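Local atomic coordinates of pheromome Binding Protein (Epiphyas postvittana, PDB entry 6VQ5), a protein that probably binds odorant molecules, as a member of the insect pheromone and general odorant binding protein family. Residues W37-S42 with F118-H123; V48-V53 with D106-A111. All coordinates share one frame; numbering follows the deposited sequence.

Contact 1 of 2, residues W37-S42 with F118-H123; sequences WKEDYS and FRTNIH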
loop_
_atom_site.group_PDB
_atom_site.type_symbol
_atom_site.label_atom_id
_atom_site.label_comp_id
_atom_site.label_asym_id
_atom_site.label_seq_id
_atom_site.Cartn_x
_atom_site.Cartn_y
_atom_site.Cartn_z
ATOM N N TRP A 37 -1.128 -6.679 7.108
ATOM C CA TRP A 37 0.171 -6.288 7.695
ATOM C C TRP A 37 0.804 -7.517 8.359
ATOM O O TRP A 37 2.063 -7.614 8.388
ATOM C CB TRP A 37 0.068 -5.093 8.643
ATOM C CG TRP A 37 1.428 -4.497 8.763
ATOM C CD1 TRP A 37 2.301 -4.634 9.799
ATOM C CD2 TRP A 37 2.159 -3.848 7.709
ATOM N NE1 TRP A 37 3.504 -4.064 9.481
ATOM C CE2 TRP A 37 3.446 -3.567 8.206
ATOM C CE3 TRP A 37 1.847 -3.442 6.405
ATOM C CZ2 TRP A 37 4.409 -2.897 7.450
ATOM C CZ3 TRP A 37 2.796 -2.770 5.657
ATOM C CH2 TRP A 37 4.062 -2.503 6.176
ATOM N N LYS A 38 -0.019 -8.439 8.869
ATOM C CA LYS A 38 0.531 -9.651 9.510
ATOM C C LYS A 38 0.719 -10.751 8.460
ATOM O O LYS A 38 1.075 -11.856 8.834
ATOM C CB LYS A 38 -0.268 -9.984 10.772
ATOM C CG LYS A 38 -1.443 -10.907 10.609
ATOM C CD LYS A 38 -2.053 -11.259 11.943
ATOM C CE LYS A 38 -3.390 -11.926 11.732
ATOM N NZ LYS A 38 -3.962 -12.354 13.014
ATOM N N GLU A 39 0.503 -10.439 7.190
ATOM C CA GLU A 39 0.839 -11.288 6.020
ATOM C C GLU A 39 -0.163 -12.440 5.868
ATOM O O GLU A 39 0.229 -13.452 5.250
ATOM C CB GLU A 39 2.284 -11.773 6.143
ATOM C CG GLU A 39 3.095 -11.548 4.873
ATOM C CD GLU A 39 4.551 -11.965 4.945
ATOM O OE1 GLU A 39 4.950 -12.513 5.991
ATOM O OE2 GLU A 39 5.279 -11.762 3.954
ATOM N N ASP A 40 -1.388 -12.315 6.397
ATOM C CA ASP A 40 -2.540 -13.189 6.031
ATOM C C ASP A 40 -3.332 -12.463 4.943
ATOM O O ASP A 40 -4.077 -11.520 5.267
ATOM C CB ASP A 40 -3.475 -13.584 7.186
ATOM C CG ASP A 40 -4.722 -14.364 6.712
ATOM O OD1 ASP A 40 -4.612 -15.135 5.694
ATOM O OD2 ASP A 40 -5.837 -14.196 7.331
ATOM N N TYR A 41 -3.208 -12.924 3.705
ATOM C CA TYR A 41 -3.831 -12.312 2.509
ATOM C C TYR A 41 -5.068 -13.095 2.053
ATOM O O TYR A 41 -5.724 -12.640 1.097
ATOM C CB TYR A 41 -2.840 -12.299 1.350
ATOM C CG TYR A 41 -1.538 -11.588 1.601
ATOM C CD1 TYR A 41 -1.425 -10.556 2.521
ATOM C CD2 TYR A 41 -0.418 -11.925 0.867
ATOM C CE1 TYR A 41 -0.223 -9.899 2.725
ATOM C CE2 TYR A 41 0.785 -11.268 1.041
ATOM C CZ TYR A 41 0.883 -10.256 1.976
ATOM O OH TYR A 41 2.068 -9.604 2.132
ATOM N N SER A 42 -5.369 -14.236 2.676
ATOM C CA SER A 42 -6.355 -15.219 2.157
ATOM C C SER A 42 -7.714 -14.550 1.979
ATOM O O SER A 42 -8.398 -14.898 1.034
ATOM C CB SER A 42 -6.457 -16.451 3.033
ATOM O OG SER A 42 -6.776 -16.105 4.375
ATOM N N PHE A 118 4.724 -5.948 -2.201
ATOM C CA PHE A 118 5.499 -4.992 -1.371
ATOM C C PHE A 118 5.688 -5.562 0.042
ATOM O O PHE A 118 6.828 -5.768 0.474
ATOM C CB PHE A 118 4.803 -3.630 -1.320
ATOM C CG PHE A 118 5.475 -2.657 -0.398
ATOM C CD1 PHE A 118 6.679 -2.075 -0.755
ATOM C CD2 PHE A 118 4.919 -2.349 0.837
ATOM C CE1 PHE A 118 7.304 -1.176 0.101
ATOM C CE2 PHE A 118 5.552 -1.469 1.705
ATOM C CZ PHE A 118 6.737 -0.872 1.328
ATOM N N ARG A 119 4.586 -5.798 0.756
ATOM C CA ARG A 119 4.614 -6.227 2.178
ATOM C C ARG A 119 5.462 -7.497 2.302
ATOM O O ARG A 119 6.258 -7.575 3.245
ATOM C CB ARG A 119 3.192 -6.444 2.692
ATOM C CG ARG A 119 3.114 -7.103 4.057
ATOM C CD ARG A 119 3.778 -6.247 5.104
ATOM N NE ARG A 119 3.808 -6.917 6.395
ATOM C CZ ARG A 119 4.830 -7.627 6.876
ATOM N NH1 ARG A 119 5.936 -7.804 6.173
ATOM N NH2 ARG A 119 4.720 -8.187 8.064
ATOM N N THR A 120 5.311 -8.445 1.384
ATOM C CA THR A 120 6.009 -9.750 1.453
ATOM C C THR A 120 7.515 -9.555 1.191
ATOM O O THR A 120 8.294 -10.221 1.892
ATOM C CB THR A 120 5.317 -10.802 0.570
ATOM O OG1 THR A 120 4.088 -11.174 1.197
ATOM C CG2 THR A 120 6.140 -12.053 0.362
ATOM N N ASN A 121 7.925 -8.671 0.273
ATOM C CA ASN A 121 9.350 -8.537 -0.151
ATOM C C ASN A 121 10.132 -7.541 0.725
ATOM O O ASN A 121 11.360 -7.427 0.525
ATOM C CB ASN A 121 9.472 -8.159 -1.627
ATOM C CG ASN A 121 9.217 -9.320 -2.572
ATOM O OD1 ASN A 121 9.078 -10.476 -2.169
ATOM N ND2 ASN A 121 9.180 -9.031 -3.861
ATOM N N ILE A 122 9.492 -6.843 1.665
ATOM C CA ILE A 122 10.203 -5.892 2.570
ATOM C C ILE A 122 10.587 -6.617 3.861
ATOM O O ILE A 122 10.949 -5.928 4.832
ATOM C CB ILE A 122 9.390 -4.604 2.841
ATOM C CG1 ILE A 122 8.090 -4.866 3.601
ATOM C CG2 ILE A 122 9.153 -3.844 1.552
ATOM C CD1 ILE A 122 7.574 -3.653 4.350
ATOM N N HIS A 123 10.542 -7.953 3.858
ATOM C CA HIS A 123 10.848 -8.833 5.021
ATOM C C HIS A 123 12.165 -8.426 5.701
ATOM O O HIS A 123 12.152 -8.210 6.920
ATOM C CB HIS A 123 10.909 -10.298 4.566
ATOM C CG HIS A 123 11.267 -11.242 5.666
ATOM N ND1 HIS A 123 10.336 -11.676 6.599
ATOM C CD2 HIS A 123 12.445 -11.805 6.007
ATOM C CE1 HIS A 123 10.928 -12.473 7.460
ATOM N NE2 HIS A 123 12.220 -12.563 7.121
#

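Contact 2 of 2, residues V48-V53 with D106-A111; sequences VGCAIV and DQCMKA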
loop_
_atom_site.group_PDB
_atom_site.type_symbol
_atom_site.label_atom_id
_atom_site.label_comp_id
_atom_site.label_asym_id
_atom_site.label_seq_id
_atom_site.Cartn_x
_atom_site.Cartn_y
_atom_site.Cartn_z
ATOM N N VAL A 48 -10.464 -4.002 -0.637
ATOM C CA VAL A 48 -9.217 -3.661 0.105
ATOM C C VAL A 48 -8.279 -2.972 -0.885
ATOM O O VAL A 48 -7.587 -2.003 -0.491
ATOM C CB VAL A 48 -8.555 -4.883 0.770
ATOM C CG1 VAL A 48 -7.244 -4.523 1.469
ATOM C CG2 VAL A 48 -9.499 -5.559 1.746
ATOM N N GLY A 49 -8.262 -3.449 -2.125
ATOM C CA GLY A 49 -7.546 -2.787 -3.233
ATOM C C GLY A 49 -8.044 -1.370 -3.448
ATOM O O GLY A 49 -7.210 -0.471 -3.523
ATOM N N CYS A 50 -9.358 -1.167 -3.536
ATOM C CA CYS A 50 -9.980 0.167 -3.760
ATOM C C CYS A 50 -9.603 1.101 -2.585
ATOM O O CYS A 50 -9.247 2.269 -2.833
ATOM C CB CYS A 50 -11.486 0.038 -4.002
ATOM S SG CYS A 50 -11.967 -0.977 -5.444
ATOM N N ALA A 51 -9.601 0.608 -1.351
ATOM C CA ALA A 51 -9.182 1.380 -0.158
ATOM C C ALA A 51 -7.744 1.890 -0.335
ATOM O O ALA A 51 -7.459 3.056 0.027
ATOM C CB ALA A 51 -9.323 0.536 1.085
ATOM N N ILE A 52 -6.864 1.059 -0.890
ATOM C CA ILE A 52 -5.399 1.347 -0.994
ATOM C C ILE A 52 -5.167 2.349 -2.134
ATOM O O ILE A 52 -4.293 3.235 -1.989
ATOM C CB ILE A 52 -4.592 0.045 -1.166
ATOM C CG1 ILE A 52 -4.642 -0.810 0.100
ATOM C CG2 ILE A 52 -3.160 0.356 -1.551
ATOM C CD1 ILE A 52 -4.323 -2.265 -0.121
ATOM N N VAL A 53 -5.934 2.232 -3.219
ATOM C CA VAL A 53 -5.935 3.245 -4.316
ATOM C C VAL A 53 -6.359 4.586 -3.713
ATOM O O VAL A 53 -5.594 5.550 -3.842
ATOM C CB VAL A 53 -6.842 2.820 -5.486
ATOM C CG1 VAL A 53 -7.058 3.941 -6.492
ATOM C CG2 VAL A 53 -6.271 1.588 -6.164
ATOM N N ASP A 106 -7.730 -4.068 -13.764
ATOM C CA ASP A 106 -8.509 -3.506 -12.638
ATOM C C ASP A 106 -7.527 -2.822 -11.684
ATOM O O ASP A 106 -6.703 -3.529 -11.094
ATOM C CB ASP A 106 -9.304 -4.638 -11.986
ATOM C CG ASP A 106 -10.003 -4.250 -10.709
ATOM O OD1 ASP A 106 -9.610 -3.233 -10.106
ATOM O OD2 ASP A 106 -10.924 -4.981 -10.331
ATOM N N GLN A 107 -7.609 -1.501 -11.532
ATOM C CA GLN A 107 -6.612 -0.707 -10.758
ATOM C C GLN A 107 -6.766 -0.986 -9.262
ATOM O O GLN A 107 -5.790 -0.744 -8.530
ATOM C CB GLN A 107 -6.741 0.792 -11.042
ATOM C CG GLN A 107 -6.270 1.208 -12.431
ATOM C CD GLN A 107 -6.543 2.680 -12.647
ATOM O OE1 GLN A 107 -6.656 3.453 -11.689
ATOM N NE2 GLN A 107 -6.658 3.092 -13.907
ATOM N N CYS A 108 -7.940 -1.465 -8.827
ATOM C CA CYS A 108 -8.204 -1.929 -7.439
ATOM C C CYS A 108 -7.421 -3.231 -7.171
ATOM O O CYS A 108 -6.693 -3.301 -6.152
ATOM C CB CYS A 108 -9.698 -2.116 -7.184
ATOM S SG CYS A 108 -10.612 -0.564 -6.955
ATOM N N MET A 109 -7.536 -4.218 -8.068
ATOM C CA MET A 109 -6.814 -5.512 -7.978
ATOM C C MET A 109 -5.314 -5.264 -8.130
ATOM O O MET A 109 -4.546 -5.862 -7.350
ATOM C CB MET A 109 -7.307 -6.509 -9.028
ATOM C CG MET A 109 -8.719 -7.045 -8.723
ATOM S SD MET A 109 -8.857 -7.940 -7.112
ATOM C CE MET A 109 -7.698 -9.275 -7.402
ATOM N N LYS A 110 -4.926 -4.374 -9.048
ATOM C CA LYS A 110 -3.508 -3.990 -9.274
ATOM C C LYS A 110 -2.892 -3.498 -7.957
ATOM O O LYS A 110 -1.746 -3.907 -7.648
ATOM C CB LYS A 110 -3.392 -2.914 -10.350
ATOM C CG LYS A 110 -1.960 -2.625 -10.778
ATOM C CD LYS A 110 -1.809 -1.747 -12.000
ATOM C CE LYS A 110 -1.168 -0.413 -11.682
ATOM N NZ LYS A 110 -0.595 0.219 -12.893
ATOM N N ALA A 111 -3.613 -2.665 -7.199
ATOM C CA ALA A 111 -3.120 -2.060 -5.938
ATOM C C ALA A 111 -3.018 -3.135 -4.851
ATOM O O ALA A 111 -2.034 -3.128 -4.074
ATOM C CB ALA A 111 -4.018 -0.922 -5.523
#

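Contact 1 of 2, residues W37-S42 with F118-H123
Arg119 grips the backbone carbonyl of Trp37 where helix 28-37 ends in a Schellman motif, with Glu39, at positive phi, as its C-prime residue. Two guanidinium nitrogens reach one oxygen side-on: Arg119 NH2 and Trp37 O are 2.7 Å apart, close to the line of the C=O bond, and Arg119 NE stands equally near Trp37 O but tilted 30° from the carbonyl plane. The positive charge thus sits at the C-terminal end of the helix, probably a favourable place for it. The same arginine lies over one face of the indole. Its CD is 3.6 Å from the centroid of the Trp37 six-membered ring, a CH-pi contact, while Arg119 CZ stands over the five-membered ring in a cation-pi contact, the two planes 42° apart. A bend at chi2 (62°) carries the guanidinium across the ring. With a leucine in its place, Trp37 O would probably lose both of its arginine donors and one indole face its cation. Ile122 CD1 approaches Trp37 CH2 obliquely, and Trp127 touches both residues. Glu39 OE2 and Arg119 NH1 are near as charges only, without a salt bridge. Farther along, the Tyr41 hydroxyl meets Arg119 CG, and Tyr41 OH and Thr120 OG1 are hydrogen-bonded at 2.7 Å. Glu39 OE2 lies 3.1 Å from Thr120 OG1, a bond not settled, because the one hydroxyl proton of Thr120 has another acceptor within reach.

Contact 2 of 2, residues V48-V53 with D106-A111
The Cys108 carbonyl oxygen is met by Gly49 CA at 3.1 Å, a CA-H...O contact, and the neighbouring carbonyl oxygen, Gln107 O, is met by Val53 CG2. The other flat group is the Asp106 carboxylate at the N-cap of helix 107-121. Met109 N approaches Asp106 OD1 from above the carboxylate plane, 74° out of it, at 3.1 Å, and a weak bond from Cys108 N falls on the same oxygen. Asp106 OD2 forms a salt bridge with Arg46 of helix 46-58, so one carboxylate both caps its own helix and pairs with a charge on the partner helix.

Beside the capped turn runs the covalent link, Cys50 SG to Cys108 SG at 2.1 Å. In both cysteines SG is anti to the carbonyl carbon and beside the backbone N, which turns the two sulfurs to each other from their helices, and the bridge has a chi3 of 113°. It is one of three disulfides that brace the all-helical fold of this PBP/GOBP family member. The two helices cross at nearly a right angle, with short-segment axes 7.2 Å apart at closest approach. A side chain at Gly49 would probably collide with Cys108 O, so the glycine is consistent with the close crossing. One turn farther on, the packing is apolar. Val53 CG2 lies against Ala111 CB at 3.4 Å, Ile52 CG2 is more distant from the same methyl, and Gly49 O faces it too. Ile52 continues onto Ala115 of helix 107-121, while Val48 and Ala51, on another side of helix 46-58, pack against Ile29 of helix 28-37.

How the contacts relate
The centres of contact 1 and contact 2 lie about 16 Å apart, with nearest atoms about 7 Å from each other, so they do not touch. Both use helix 107-121: contact 2 takes its first turn, contact 1 its last turn and the residues just after it. Along the chain the order is 37-42, 48-53, 106-111, 118-123, so contact 2 lies within the span of chain bracketed by contact 1. Helix 107-121 is thereby tied at its start to helix 46-58 by a disulfide, and at its end to the C-terminal end of helix 28-37 by noncovalent bonds. The two contacts thus hold the two ends of one helix in an all-helical fold.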